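Local coordinates for protein CpuTA1 (Curtobacterium pusillum, PDB 5K3W) that binds pyridoxal-5'-phosphate and belongs to the class IV aminotransferase family, at residues N212-A217 and A265-S270; G219-P224 and A238-F243. All blocks are in the same frame, centred on the assembly; numbering follows the deposited sequence.

Interaction 1 (N212-A217 and A265-S270); sequences NVIVLA and ALWLVS. With PLP (pyridoxal-5'-phosphate), chain C.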
ATOM      1  N   ASN A 212      11.578   0.706 -14.523  1.00 21.39           N
ATOM      2  CA  ASN A 212      11.339   1.711 -15.540  1.00 19.61           C
ATOM      3  C   ASN A 212      11.539   1.111 -16.923  1.00 18.09           C
ATOM      4  O   ASN A 212      12.207   0.088 -17.088  1.00 19.37           O
ATOM      5  CB  ASN A 212      12.252   2.920 -15.350  1.00 16.92           C
ATOM      6  CG  ASN A 212      11.946   3.659 -14.074  1.00 23.33           C
ATOM      7  OD1 ASN A 212      12.603   3.458 -13.058  1.00 22.86           O
ATOM      8  ND2 ASN A 212      10.920   4.507 -14.113  1.00 23.23           N
ATOM      9  N   VAL A 213      10.945   1.782 -17.910  1.00 16.64           N
ATOM     10  CA  VAL A 213      10.856   1.308 -19.283  1.00 19.89           C
ATOM     11  C   VAL A 213      11.851   2.077 -20.138  1.00 19.28           C
ATOM     12  O   VAL A 213      11.860   3.313 -20.119  1.00 22.00           O
ATOM     13  CB  VAL A 213       9.430   1.491 -19.828  1.00 16.87           C
ATOM     14  CG1 VAL A 213       9.296   0.847 -21.192  1.00 18.12           C
ATOM     15  CG2 VAL A 213       8.446   0.917 -18.862  1.00 27.97           C
ATOM     16  N   ILE A 214      12.656   1.353 -20.914  1.00 20.55           N
ATOM     17  CA  ILE A 214      13.602   1.937 -21.863  1.00 23.36           C
ATOM     18  C   ILE A 214      13.157   1.584 -23.276  1.00 24.32           C
ATOM     19  O   ILE A 214      12.902   0.411 -23.584  1.00 24.00           O
ATOM     20  CB  ILE A 214      15.041   1.454 -21.614  1.00 30.16           C
ATOM     21  CG1 ILE A 214      15.458   1.716 -20.163  1.00 19.64           C
ATOM     22  CG2 ILE A 214      15.992   2.180 -22.556  1.00 25.16           C
ATOM     23  CD1 ILE A 214      15.457   3.165 -19.815  1.00 17.71           C
ATOM     24  N   VAL A 215      13.073   2.592 -24.135  1.00 22.48           N
ATOM     25  CA  VAL A 215      12.569   2.433 -25.494  1.00 26.08           C
ATOM     26  C   VAL A 215      13.661   2.823 -26.479  1.00 31.46           C
ATOM     27  O   VAL A 215      14.200   3.937 -26.414  1.00 23.94           O
ATOM     28  CB  VAL A 215      11.306   3.280 -25.736  1.00 27.59           C
ATOM     29  CG1 VAL A 215      10.914   3.212 -27.193  1.00 30.24           C
ATOM     30  CG2 VAL A 215      10.164   2.803 -24.856  1.00 26.30           C
ATOM     31  N   LEU A 216      13.985   1.910 -27.392  1.00 27.34           N
ATOM     32  CA  LEU A 216      14.841   2.222 -28.528  1.00 20.59           C
ATOM     33  C   LEU A 216      13.984   2.353 -29.783  1.00 31.29           C
ATOM     34  O   LEU A 216      13.256   1.416 -30.142  1.00 31.75           O
ATOM     35  CB  LEU A 216      15.908   1.153 -28.723  1.00 19.72           C
ATOM     36  CG  LEU A 216      16.623   1.281 -30.073  1.00 25.43           C
ATOM     37  CD1 LEU A 216      17.300   2.641 -30.198  1.00 29.32           C
ATOM     38  CD2 LEU A 216      17.623   0.138 -30.274  1.00 18.14           C
ATOM     39  N   ALA A 217      14.064   3.515 -30.441  1.00 30.29           N
ATOM     40  CA  ALA A 217      13.379   3.725 -31.719  1.00 40.01           C
ATOM     41  C   ALA A 217      14.118   4.784 -32.527  1.00 41.06           C
ATOM     42  O   ALA A 217      14.335   5.904 -32.045  1.00 35.77           O
ATOM     43  CB  ALA A 217      11.917   4.128 -31.519  1.00 16.87           C
ATOM     44  N   ALA A 265      13.277  -1.862 -29.834  1.00 33.57           N
ATOM     45  CA  ALA A 265      13.596  -2.745 -28.720  1.00 30.69           C
ATOM     46  C   ALA A 265      13.112  -2.088 -27.439  1.00 23.89           C
ATOM     47  O   ALA A 265      12.928  -0.870 -27.383  1.00 25.13           O
ATOM     48  CB  ALA A 265      15.096  -3.057 -28.637  1.00 24.03           C
ATOM     49  N   LEU A 266      12.896  -2.917 -26.412  1.00 23.20           N
ATOM     50  CA  LEU A 266      12.416  -2.463 -25.114  1.00 21.83           C
ATOM     51  C   LEU A 266      13.168  -3.178 -24.002  1.00 22.58           C
ATOM     52  O   LEU A 266      13.498  -4.362 -24.120  1.00 17.42           O
ATOM     53  CB  LEU A 266      10.921  -2.730 -24.929  1.00 15.69           C
ATOM     54  CG  LEU A 266       9.970  -2.130 -25.949  1.00 21.45           C
ATOM     55  CD1 LEU A 266       8.593  -2.708 -25.728  1.00 24.79           C
ATOM     56  CD2 LEU A 266       9.936  -0.622 -25.806  1.00 20.45           C
ATOM     57  N   TRP A 267      13.396  -2.452 -22.902  1.00 24.97           N
ATOM     58  CA  TRP A 267      13.909  -3.025 -21.663  1.00 23.47           C
ATOM     59  C   TRP A 267      13.095  -2.523 -20.479  1.00 20.87           C
ATOM     60  O   TRP A 267      12.614  -1.387 -20.471  1.00 18.05           O
ATOM     61  CB  TRP A 267      15.391  -2.670 -21.404  1.00 21.49           C
ATOM     62  CG  TRP A 267      16.349  -3.097 -22.463  1.00 23.17           C
ATOM     63  CD1 TRP A 267      17.149  -4.204 -22.449  1.00 24.56           C
ATOM     64  CD2 TRP A 267      16.630  -2.412 -23.689  1.00 22.33           C
ATOM     65  NE1 TRP A 267      17.913  -4.246 -23.588  1.00 28.01           N
ATOM     66  CE2 TRP A 267      17.616  -3.155 -24.365  1.00 25.75           C
ATOM     67  CE3 TRP A 267      16.155  -1.230 -24.272  1.00 24.50           C
ATOM     68  CZ2 TRP A 267      18.124  -2.769 -25.610  1.00 25.69           C
ATOM     69  CZ3 TRP A 267      16.665  -0.840 -25.497  1.00 23.47           C
ATOM     70  CH2 TRP A 267      17.636  -1.610 -26.157  1.00 26.59           C
ATOM     71  N   LEU A 268      12.956  -3.385 -19.475  1.00 20.27           N
ATOM     72  CA  LEU A 268      12.618  -2.980 -18.116  1.00 17.12           C
ATOM     73  C   LEU A 268      13.900  -2.960 -17.291  1.00 19.45           C
ATOM     74  O   LEU A 268      14.663  -3.932 -17.305  1.00 25.85           O
ATOM     75  CB  LEU A 268      11.617  -3.945 -17.482  1.00 14.38           C
ATOM     76  CG  LEU A 268      10.214  -3.963 -18.068  1.00 18.15           C
ATOM     77  CD1 LEU A 268       9.287  -4.716 -17.141  1.00 11.47           C
ATOM     78  CD2 LEU A 268       9.725  -2.546 -18.315  1.00 14.78           C
ATOM     79  N   VAL A 269      14.138  -1.872 -16.570  1.00 19.16           N
ATOM     80  CA  VAL A 269      15.365  -1.736 -15.784  1.00 20.82           C
ATOM     81  C   VAL A 269      15.015  -1.412 -14.335  1.00 19.72           C
ATOM     82  O   VAL A 269      14.047  -0.697 -14.058  1.00 17.42           O
ATOM     83  CB  VAL A 269      16.302  -0.663 -16.386  1.00 24.87           C
ATOM     84  CG1 VAL A 269      16.621  -1.000 -17.830  1.00 13.72           C
ATOM     85  CG2 VAL A 269      15.678   0.741 -16.273  1.00 22.00           C
ATOM     86  N   SER A 270      15.801  -1.951 -13.412  1.00 25.39           N
ATOM     87  CA  SER A 270      15.610  -1.737 -11.981  1.00 23.52           C
ATOM     88  C   SER A 270      16.883  -2.198 -11.280  1.00 22.46           C
ATOM     89  O   SER A 270      17.733  -2.861 -11.883  1.00 20.66           O
ATOM     90  CB  SER A 270      14.373  -2.479 -11.458  1.00 23.88           C
ATOM     91  OG  SER A 270      14.521  -3.879 -11.567  1.00 20.61           O
TER
HETATM   92  N1  PLP C 401       9.328   1.874 -10.702  1.00 28.40           N
HETATM   93  C2  PLP C 401       8.956   1.416  -9.473  1.00 30.06           C
HETATM   94  C2A PLP C 401       7.501   1.453  -9.045  1.00 16.89           C
HETATM   95  C3  PLP C 401       9.920   0.932  -8.609  1.00 23.95           C
HETATM   96  O3  PLP C 401       9.500   0.483  -7.349  1.00 18.43           O
HETATM   97  C4  PLP C 401      11.240   0.919  -8.991  1.00 26.31           C
HETATM   98  C4A PLP C 401      12.337   0.379  -8.113  1.00 23.24           C
HETATM   99  C5  PLP C 401      11.614   1.369 -10.220  1.00 26.73           C
HETATM  100  C6  PLP C 401      10.641   1.857 -11.076  1.00 28.17           C
HETATM  101  C5A PLP C 401      13.080   1.322 -10.636  1.00 21.88           C
HETATM  102  O4P PLP C 401      13.921   2.048  -9.759  1.00 22.44           O
HETATM  103  P   PLP C 401      15.440   1.612  -9.543  1.00 25.49           P
HETATM  104  O1P PLP C 401      16.142   1.451 -10.873  1.00 20.55           O
HETATM  105  O2P PLP C 401      15.533   0.325  -8.760  1.00 19.41           O
HETATM  106  O3P PLP C 401      16.164   2.692  -8.781  1.00 20.08           O

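Interaction 2 (G219-P224 and A238-F243); sequences GVVRTP and AVFDFF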
ATOM      1  N   GLY A 219      17.258   4.927 -33.628  1.00 31.35           N
ATOM      2  CA  GLY A 219      18.541   5.286 -33.070  1.00 24.92           C
ATOM      3  C   GLY A 219      18.483   6.142 -31.819  1.00 27.83           C
ATOM      4  O   GLY A 219      19.532   6.552 -31.317  1.00 32.21           O
ATOM      5  N   VAL A 220      17.292   6.418 -31.292  1.00 21.83           N
ATOM      6  CA  VAL A 220      17.141   7.230 -30.087  1.00 23.67           C
ATOM      7  C   VAL A 220      16.672   6.351 -28.933  1.00 29.45           C
ATOM      8  O   VAL A 220      15.807   5.481 -29.100  1.00 26.66           O
ATOM      9  CB  VAL A 220      16.169   8.400 -30.308  1.00 27.81           C
ATOM     10  CG1 VAL A 220      16.055   9.219 -29.049  1.00 32.66           C
ATOM     11  CG2 VAL A 220      16.649   9.261 -31.445  1.00 28.63           C
ATOM     12  N   VAL A 221      17.259   6.570 -27.760  1.00 26.83           N
ATOM     13  CA  VAL A 221      16.916   5.828 -26.555  1.00 21.63           C
ATOM     14  C   VAL A 221      16.107   6.759 -25.676  1.00 22.95           C
ATOM     15  O   VAL A 221      16.595   7.826 -25.286  1.00 29.31           O
ATOM     16  CB  VAL A 221      18.167   5.306 -25.836  1.00 26.23           C
ATOM     17  CG1 VAL A 221      17.817   4.731 -24.473  1.00 20.94           C
ATOM     18  CG2 VAL A 221      18.864   4.257 -26.701  1.00 24.98           C
ATOM     19  N   ARG A 222      14.860   6.370 -25.392  1.00 27.12           N
ATOM     20  CA  ARG A 222      13.890   7.191 -24.675  1.00 25.31           C
ATOM     21  C   ARG A 222      13.372   6.464 -23.442  1.00 25.93           C
ATOM     22  O   ARG A 222      13.449   5.236 -23.334  1.00 24.47           O
ATOM     23  CB  ARG A 222      12.690   7.550 -25.557  1.00 24.27           C
ATOM     24  CG  ARG A 222      13.011   8.063 -26.929  1.00 32.69           C
ATOM     25  CD  ARG A 222      11.714   8.308 -27.660  1.00 48.00           C
ATOM     26  NE  ARG A 222      11.782   9.467 -28.536  1.00 51.90           N
ATOM     27  CZ  ARG A 222      11.904   9.393 -29.855  1.00 58.61           C
ATOM     28  NH1 ARG A 222      11.968   8.207 -30.456  1.00 41.66           N
ATOM     29  NH2 ARG A 222      11.958  10.508 -30.571  1.00 65.37           N
ATOM     30  N   THR A 223      12.795   7.244 -22.525  1.00 24.69           N
ATOM     31  CA  THR A 223      12.203   6.748 -21.294  1.00 26.99           C
ATOM     32  C   THR A 223      11.079   7.710 -20.937  1.00 26.71           C
ATOM     33  O   THR A 223      11.217   8.914 -21.189  1.00 27.54           O
ATOM     34  CB  THR A 223      13.218   6.660 -20.135  1.00 22.88           C
ATOM     35  OG1 THR A 223      12.776   5.693 -19.174  1.00 23.94           O
ATOM     36  CG2 THR A 223      13.365   8.010 -19.415  1.00 19.54           C
ATOM     37  N   PRO A 224       9.969   7.232 -20.374  1.00 22.11           N
ATOM     38  CA  PRO A 224       8.905   8.157 -19.961  1.00 23.03           C
ATOM     39  C   PRO A 224       9.439   9.194 -18.983  1.00 24.93           C
ATOM     40  O   PRO A 224      10.108   8.857 -18.003  1.00 24.97           O
ATOM     41  CB  PRO A 224       7.864   7.239 -19.296  1.00 28.71           C
ATOM     42  CG  PRO A 224       8.109   5.872 -19.873  1.00 27.72           C
ATOM     43  CD  PRO A 224       9.613   5.820 -20.133  1.00 28.79           C
ATOM     44  N   ALA A 238      21.552   5.235 -15.068  1.00 22.75           N
ATOM     45  CA  ALA A 238      22.788   4.576 -15.478  1.00 24.04           C
ATOM     46  C   ALA A 238      22.669   3.989 -16.877  1.00 30.57           C
ATOM     47  O   ALA A 238      23.678   3.867 -17.582  1.00 29.63           O
ATOM     48  CB  ALA A 238      23.185   3.493 -14.483  1.00 22.27           C
ATOM     49  N   VAL A 239      21.453   3.627 -17.300  1.00 23.52           N
ATOM     50  CA  VAL A 239      21.278   3.107 -18.651  1.00 23.27           C
ATOM     51  C   VAL A 239      21.465   4.211 -19.673  1.00 27.58           C
ATOM     52  O   VAL A 239      22.036   3.990 -20.745  1.00 29.60           O
ATOM     53  CB  VAL A 239      19.906   2.437 -18.819  1.00 26.34           C
ATOM     54  CG1 VAL A 239      19.638   2.202 -20.313  1.00 21.75           C
ATOM     55  CG2 VAL A 239      19.857   1.137 -18.043  1.00 19.58           C
ATOM     56  N   PHE A 240      20.961   5.410 -19.382  1.00 29.41           N
ATOM     57  CA  PHE A 240      21.240   6.528 -20.270  1.00 27.73           C
ATOM     58  C   PHE A 240      22.740   6.776 -20.376  1.00 32.09           C
ATOM     59  O   PHE A 240      23.259   7.055 -21.465  1.00 34.64           O
ATOM     60  CB  PHE A 240      20.504   7.778 -19.793  1.00 26.80           C
ATOM     61  CG  PHE A 240      19.096   7.878 -20.319  1.00 26.91           C
ATOM     62  CD1 PHE A 240      18.487   6.776 -20.897  1.00 24.00           C
ATOM     63  CD2 PHE A 240      18.393   9.070 -20.265  1.00 22.96           C
ATOM     64  CE1 PHE A 240      17.198   6.856 -21.388  1.00 20.39           C
ATOM     65  CE2 PHE A 240      17.105   9.156 -20.762  1.00 22.14           C
ATOM     66  CZ  PHE A 240      16.508   8.043 -21.321  1.00 20.19           C
ATOM     67  N   ASP A 241      23.463   6.661 -19.261  1.00 31.79           N
ATOM     68  CA  ASP A 241      24.903   6.870 -19.322  1.00 30.62           C
ATOM     69  C   ASP A 241      25.543   5.884 -20.287  1.00 37.32           C
ATOM     70  O   ASP A 241      26.394   6.260 -21.105  1.00 35.66           O
ATOM     71  CB  ASP A 241      25.520   6.756 -17.929  1.00 25.42           C
ATOM     72  CG  ASP A 241      25.220   7.966 -17.068  1.00 39.45           C
ATOM     73  OD1 ASP A 241      25.461   7.914 -15.835  1.00 35.69           O
ATOM     74  OD2 ASP A 241      24.733   8.974 -17.632  1.00 35.56           O
ATOM     75  N   PHE A 242      25.125   4.619 -20.224  1.00 32.99           N
ATOM     76  CA  PHE A 242      25.684   3.615 -21.120  1.00 32.99           C
ATOM     77  C   PHE A 242      25.473   4.011 -22.574  1.00 36.16           C
ATOM     78  O   PHE A 242      26.423   4.034 -23.367  1.00 38.86           O
ATOM     79  CB  PHE A 242      25.063   2.251 -20.821  1.00 29.60           C
ATOM     80  CG  PHE A 242      25.342   1.205 -21.862  1.00 27.79           C
ATOM     81  CD1 PHE A 242      26.429   0.358 -21.739  1.00 28.79           C
ATOM     82  CD2 PHE A 242      24.511   1.059 -22.959  1.00 30.94           C
ATOM     83  CE1 PHE A 242      26.683  -0.609 -22.690  1.00 26.69           C
ATOM     84  CE2 PHE A 242      24.763   0.095 -23.914  1.00 26.61           C
ATOM     85  CZ  PHE A 242      25.853  -0.739 -23.781  1.00 31.88           C
ATOM     86  N   PHE A 243      24.231   4.358 -22.937  1.00 32.82           N
ATOM     87  CA  PHE A 243      23.912   4.610 -24.341  1.00 35.17           C
ATOM     88  C   PHE A 243      24.554   5.899 -24.855  1.00 32.54           C
ATOM     89  O   PHE A 243      25.011   5.950 -26.000  1.00 33.62           O
ATOM     90  CB  PHE A 243      22.395   4.634 -24.542  1.00 28.15           C
ATOM     91  CG  PHE A 243      21.780   3.261 -24.671  1.00 27.19           C
ATOM     92  CD1 PHE A 243      22.036   2.474 -25.784  1.00 23.59           C
ATOM     93  CD2 PHE A 243      20.938   2.766 -23.689  1.00 25.37           C
ATOM     94  CE1 PHE A 243      21.474   1.216 -25.916  1.00 25.07           C
ATOM     95  CE2 PHE A 243      20.370   1.501 -23.805  1.00 26.17           C
ATOM     96  CZ  PHE A 243      20.637   0.724 -24.923  1.00 28.84           C
TER

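Interaction 1 (N212-A217 and A265-S270)
Ile214 and Trp267 face each other through two backbone hydrogen bonds, Ile214 N to Trp267 O at 2.8 Å and Trp267 N to Ile214 O at 3.0 Å. Asn212 with Val269 and Leu216 with Ala265 form similar reciprocal pairs; the last is the slackest, Ala265 N lying 3.3 Å from Leu216 O. Between them, at the non-hydrogen-bonded pairs, CA-H...O contacts fill in, such as Leu268 CA to Asn212 O (3.3 Å). These are adjacent inner strands of a mixed sheet, 212-217 at its centre, running antiparallel, with 220-224 beyond one and 274-278 beyond the other.

Beta-branched valine and isoleucine suit extended strands packed on both faces. On one, Val213 CG2 meets Leu268 CD2 and Val215 CG2 meets Leu266 CD2 (3.6 Å), branched chains side by side. On the other, the indole of Trp267 lies with its edge to Leu216 CB (CZ3, 3.9 Å), while Ile214 CG1, anti to its carbonyl carbon (chi1 -55°), swings to Val269 CG1 at 3.8 Å. Trp267 NE1 is hydrogen-bonded to Thr293 OG1.

At one end Asn212 OD1 comes within 3.2 Å of C6 of the pyridoxal-5'-phosphate ring, Asn212 ND2 being hydrogen-bonded to Leu231 O, and Ser270 CA closely approaches phosphate O1P.

Interaction 2 (G219-P224 and A238-F243)
In the beta-alpha-beta unit made by strand 220-224, helix 234-245 and strand 250-253, Val221 and Thr223 of the first strand turn their side chains to Phe240 and Phe243 of the helix. The two segments run nearly antiparallel, their axes 9.8 Å apart, a gap that suits phenylalanines on the helix and shorter, beta-branched residues on the strand.

Val221 holds the middle with both methyls. Val221 CG2 stands over one face of the Phe243 ring in a CH-pi contact, 3.8 Å from the centroid and 15° off the ring normal; the ring of Phe242 puts its CD2 over the opposite face. Val221 CG1, anti to the backbone N (chi1 171°), reaches forward to Phe240 CE1 at 3.8 Å and also touches Phe243 CD2, so one valine fills the space between two aromatic rings a helical turn apart.

The CA-CB bond of Phe240 points neither toward the strand nor away from it, yet its ring extends to it. There Phe240 CZ lies 3.7 Å from Thr223 CG2, and the ring's edge meets the strand backbone at Arg222 C (4.1 Å from Phe240 CZ). Thr223 serves two neighbours: its methyl packs on the phenyl ring, while OG1 is hydrogen-bonded to Val213 O on the adjacent strand. Beyond this pair, Phe240 meets the ring of Tyr252 edge-to-face, and Phe243 does the same with Tyr248.

The side-chain contacts are carbon to carbon, with the strand backbone at the edge of the Phe240 ring, so here the fit of methyls and rings probably matters more than directed bonds.

Overall arrangement
Both contacts are buried and share one mixed sheet, whose strands 212-217 and 220-224 follow each other in the chain and lie side by side. Interaction 1 works within the sheet, where directional backbone bonds set the register and side chains add packing on both faces; interaction 2 works across one face, where aromatic and methyl groups hold helix 234-245. Their centres are 8 Å apart, and they touch directly: Val215 O lies 2.7 Å from Arg222 N, a probable hydrogen bond. Interaction 1 also reaches pyridoxal-5'-phosphate at one end, whereas interaction 2 does not reach it, the Thr223 side chain being about 9 Å away.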